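PDB 6IA5: phage-like element PBSX protein XepA from Bacillus subtilis, which is of unknown function, does not seem to be involved in host cell lysis, and assembles into a pentamer. Local coordinates for residues F83-D88 with R120-N125. Numbering follows the deposited sequence.
With ACT (acetate ion), chain B.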
ATOM      1  N   PHE E  83     -22.998 -26.041   8.474  1.00 32.95           N
ATOM      2  CA  PHE E  83     -21.679 -26.478   8.047  1.00 35.15           C
ATOM      3  C   PHE E  83     -21.593 -26.359   6.531  1.00 34.94           C
ATOM      4  O   PHE E  83     -22.527 -26.730   5.825  1.00 34.67           O
ATOM      5  CB  PHE E  83     -21.454 -27.962   8.400  1.00 38.40           C
ATOM      6  CG  PHE E  83     -21.483 -28.242   9.885  1.00 37.97           C
ATOM      7  CD1 PHE E  83     -20.373 -28.008  10.684  1.00 39.41           C
ATOM      8  CD2 PHE E  83     -22.647 -28.691  10.496  1.00 40.43           C
ATOM      9  CE1 PHE E  83     -20.427 -28.212  12.057  1.00 40.69           C
ATOM     10  CE2 PHE E  83     -22.687 -28.923  11.864  1.00 41.50           C
ATOM     11  CZ  PHE E  83     -21.573 -28.685  12.640  1.00 37.84           C
ATOM     12  N   ILE E  84     -20.455 -25.851   6.049  1.00 35.45           N
ATOM     13  CA  ILE E  84     -20.117 -25.911   4.639  1.00 33.20           C
ATOM     14  C   ILE E  84     -19.027 -26.959   4.509  1.00 30.86           C
ATOM     15  O   ILE E  84     -18.000 -26.869   5.183  1.00 34.35           O
ATOM     16  CB  ILE E  84     -19.648 -24.548   4.074  1.00 32.40           C
ATOM     17  CG1 ILE E  84     -20.724 -23.466   4.225  1.00 30.85           C
ATOM     18  CG2 ILE E  84     -19.213 -24.712   2.617  1.00 30.56           C
ATOM     19  CD1 ILE E  84     -20.311 -22.101   3.634  1.00 31.15           C
ATOM     20  N   GLU E  85     -19.252 -27.940   3.627  1.00 32.69           N
ATOM     21  CA  GLU E  85     -18.350 -29.083   3.596  1.00 33.01           C
ATOM     22  C   GLU E  85     -17.948 -29.405   2.162  1.00 32.43           C
ATOM     23  O   GLU E  85     -18.651 -29.055   1.213  1.00 32.65           O
ATOM     24  CB  GLU E  85     -19.040 -30.273   4.264  1.00 29.33           C
ATOM     25  CG  GLU E  85     -19.599 -29.902   5.624  1.00 34.67           C
ATOM     26  CD  GLU E  85     -20.001 -31.080   6.486  1.00 35.55           C
ATOM     27  OE1 GLU E  85     -20.865 -31.865   6.023  1.00 34.27           O
ATOM     28  OE2 GLU E  85     -19.436 -31.229   7.574  1.00 33.50           O
ATOM     29  N   GLU E  86     -16.822 -30.108   2.030  1.00 33.86           N
ATOM     30  CA  GLU E  86     -16.257 -30.414   0.731  1.00 34.80           C
ATOM     31  C   GLU E  86     -15.823 -31.879   0.687  1.00 40.14           C
ATOM     32  O   GLU E  86     -15.523 -32.486   1.723  1.00 40.68           O
ATOM     33  CB  GLU E  86     -15.040 -29.527   0.490  1.00 35.15           C
ATOM     34  CG  GLU E  86     -15.386 -28.053   0.318  1.00 34.78           C
ATOM     35  CD  GLU E  86     -14.163 -27.233  -0.051  1.00 39.56           C
ATOM     36  OE1 GLU E  86     -13.588 -27.499  -1.161  1.00 40.33           O
ATOM     37  OE2 GLU E  86     -13.767 -26.375   0.794  1.00 38.81           O
ATOM     38  N   SER E  87     -15.772 -32.426  -0.533  1.00 34.15           N
ATOM     39  CA  SER E  87     -15.398 -33.812  -0.729  1.00 38.84           C
ATOM     40  C   SER E  87     -14.798 -33.984  -2.118  1.00 40.32           C
ATOM     41  O   SER E  87     -15.323 -33.429  -3.077  1.00 37.00           O
ATOM     42  CB  SER E  87     -16.625 -34.693  -0.590  1.00 38.23           C
ATOM     43  OG  SER E  87     -16.305 -36.053  -0.900  1.00 42.26           O
ATOM     44  N   ASP E  88     -13.735 -34.802  -2.222  1.00 38.29           N
ATOM     45  CA  ASP E  88     -13.199 -35.159  -3.524  1.00 40.94           C
ATOM     46  C   ASP E  88     -13.895 -36.374  -4.119  1.00 45.63           C
ATOM     47  O   ASP E  88     -13.793 -36.593  -5.323  1.00 52.02           O
ATOM     48  CB  ASP E  88     -11.674 -35.244  -3.511  1.00 44.27           C
ATOM     49  CG  ASP E  88     -11.071 -33.921  -3.973  1.00 44.36           C
ATOM     50  OD1 ASP E  88     -11.637 -33.323  -4.949  1.00 38.08           O
ATOM     51  OD2 ASP E  88     -10.096 -33.477  -3.334  1.00 47.81           O
ATOM     52  N   ARG E 120     -21.228 -29.077  -0.168  1.00 31.42           N
ATOM     53  CA  ARG E 120     -22.594 -29.194   0.309  1.00 33.05           C
ATOM     54  C   ARG E 120     -22.750 -28.356   1.570  1.00 29.89           C
ATOM     55  O   ARG E 120     -21.759 -28.028   2.236  1.00 33.28           O
ATOM     56  CB  ARG E 120     -22.921 -30.661   0.659  1.00 33.41           C
ATOM     57  CG  ARG E 120     -22.325 -31.109   1.988  1.00 35.70           C
ATOM     58  CD  ARG E 120     -22.729 -32.543   2.327  1.00 39.74           C
ATOM     59  NE  ARG E 120     -22.140 -32.942   3.597  1.00 39.40           N
ATOM     60  CZ  ARG E 120     -22.197 -34.180   4.093  1.00 41.44           C
ATOM     61  NH1 ARG E 120     -22.859 -35.118   3.442  1.00 34.75           N
ATOM     62  NH2 ARG E 120     -21.577 -34.481   5.222  1.00 37.61           N
ATOM     63  N   PHE E 121     -24.008 -28.013   1.864  1.00 27.55           N
ATOM     64  CA  PHE E 121     -24.392 -27.512   3.167  1.00 31.96           C
ATOM     65  C   PHE E 121     -24.971 -28.680   3.961  1.00 33.86           C
ATOM     66  O   PHE E 121     -25.691 -29.517   3.415  1.00 35.64           O
ATOM     67  CB  PHE E 121     -25.462 -26.423   3.034  1.00 33.00           C
ATOM     68  CG  PHE E 121     -24.959 -25.084   2.540  1.00 33.12           C
ATOM     69  CD1 PHE E 121     -23.636 -24.912   2.140  1.00 31.76           C
ATOM     70  CD2 PHE E 121     -25.820 -24.000   2.469  1.00 33.31           C
ATOM     71  CE1 PHE E 121     -23.187 -23.676   1.674  1.00 32.03           C
ATOM     72  CE2 PHE E 121     -25.371 -22.772   1.990  1.00 35.21           C
ATOM     73  CZ  PHE E 121     -24.064 -22.612   1.592  1.00 32.44           C
ATOM     74  N   ARG E 122     -24.648 -28.698   5.256  1.00 35.46           N
ATOM     75  CA  ARG E 122     -25.260 -29.612   6.205  1.00 37.75           C
ATOM     76  C   ARG E 122     -25.653 -28.777   7.418  1.00 33.50           C
ATOM     77  O   ARG E 122     -24.816 -28.096   8.008  1.00 36.40           O
ATOM     78  CB  ARG E 122     -24.295 -30.763   6.537  1.00 38.55           C
ATOM     79  CG  ARG E 122     -24.843 -31.790   7.522  1.00 41.26           C
ATOM     80  CD  ARG E 122     -23.913 -32.991   7.717  1.00 38.26           C
ATOM     81  NE  ARG E 122     -22.599 -32.610   8.229  1.00 36.76           N
ATOM     82  CZ  ARG E 122     -22.293 -32.383   9.508  1.00 41.24           C
ATOM     83  NH1 ARG E 122     -23.186 -32.585  10.465  1.00 37.58           N
ATOM     84  NH2 ARG E 122     -21.098 -31.924   9.837  1.00 38.37           N
ATOM     85  N   TYR E 123     -26.942 -28.807   7.765  1.00 33.49           N
ATOM     86  CA  TYR E 123     -27.453 -28.025   8.874  1.00 37.55           C
ATOM     87  C   TYR E 123     -27.949 -28.981   9.964  1.00 37.85           C
ATOM     88  O   TYR E 123     -28.800 -29.819   9.683  1.00 39.24           O
ATOM     89  CB  TYR E 123     -28.612 -27.144   8.406  1.00 35.02           C
ATOM     90  CG  TYR E 123     -29.084 -26.199   9.479  1.00 39.14           C
ATOM     91  CD1 TYR E 123     -29.948 -26.620  10.483  1.00 37.96           C
ATOM     92  CD2 TYR E 123     -28.628 -24.890   9.515  1.00 38.43           C
ATOM     93  CE1 TYR E 123     -30.357 -25.756  11.488  1.00 38.46           C
ATOM     94  CE2 TYR E 123     -29.020 -24.013  10.518  1.00 36.53           C
ATOM     95  CZ  TYR E 123     -29.892 -24.451  11.506  1.00 37.90           C
ATOM     96  OH  TYR E 123     -30.284 -23.605  12.509  1.00 37.92           O
ATOM     97  N   VAL E 124     -27.421 -28.841  11.188  1.00 37.62           N
ATOM     98  CA  VAL E 124     -27.843 -29.681  12.305  1.00 39.05           C
ATOM     99  C   VAL E 124     -28.664 -28.840  13.280  1.00 39.95           C
ATOM    100  O   VAL E 124     -28.141 -27.893  13.871  1.00 39.76           O
ATOM    101  CB  VAL E 124     -26.650 -30.346  13.016  1.00 36.70           C
ATOM    102  CG1 VAL E 124     -27.100 -31.228  14.184  1.00 39.88           C
ATOM    103  CG2 VAL E 124     -25.772 -31.140  12.048  1.00 33.82           C
ATOM    104  N   ASN E 125     -29.949 -29.191  13.446  1.00 37.37           N
ATOM    105  CA  ASN E 125     -30.822 -28.484  14.382  1.00 41.89           C
ATOM    106  C   ASN E 125     -30.397 -28.812  15.817  1.00 42.99           C
ATOM    107  O   ASN E 125     -29.917 -29.917  16.071  1.00 46.62           O
ATOM    108  CB  ASN E 125     -32.297 -28.837  14.154  1.00 40.13           C
ATOM    109  CG  ASN E 125     -33.251 -28.031  15.008  1.00 41.59           C
ATOM    110  OD1 ASN E 125     -32.981 -26.877  15.332  1.00 38.46           O
ATOM    111  ND2 ASN E 125     -34.374 -28.633  15.375  1.00 43.28           N
TER
HETATM  112  C   ACT B 305     -12.058 -36.352   0.740  1.00 65.84           C
HETATM  113  O   ACT B 305     -12.732 -37.097  -0.018  1.00 64.72           O
HETATM  114  OXT ACT B 305     -11.641 -35.271   0.308  1.00 70.17           O
HETATM  115  CH3 ACT B 305     -11.694 -36.692   2.175  1.00 63.55           C
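The guanidinium of Arg122 lies flat on one face of the Phe83 ring, the two planes 14° apart and their centres 4.4 Å from each other. This is an off-centre cation-pi stack: Arg122 NH2 sits over the rim of the ring, 3.6 Å from Phe83 CD2. At the ring's edge, near its plane, Val124 CG2 approaches Phe83 CE2. The edge of the same guanidinium turns to Glu85, where NE binds OE1 and NH2 binds OE2 in a side-on grip. Both nitrogens reach the carboxylate from above its plane, and the bend in the Arg122 chain at chi3 (60°) turns its edge that way. Arg120 comes in differently, its guanidinium only 20° from the carboxylate plane, with NE at 2.9 Å and NH2 at 2.8 Å from the single atom Glu85 OE1; the NE bond uses the anti lone pair. Three N-H groups therefore converge on OE1, while OE2 has a second partner in Thr95, so the buried carboxylate is held from several directions and is probably kept ionised.

Strands 80-87 and 118-125 are the two central strands of a four-stranded antiparallel sheet, flanked by 94-101 and 53-60. Phe83-Arg122 and Glu85-Arg120 are hydrogen-bonded pairs, each closed by two N-H to C=O bonds, and they place the salt-bridge network on one face. Between them the non-hydrogen-bonded pair Ile84-Phe121 faces the other way, with Ile84 CG1 3.6 Å from Phe121 CE1. Both of these apolar side chains rest on Val70 of strand 69-76, which belongs to the second four-stranded sheet, packed against this one.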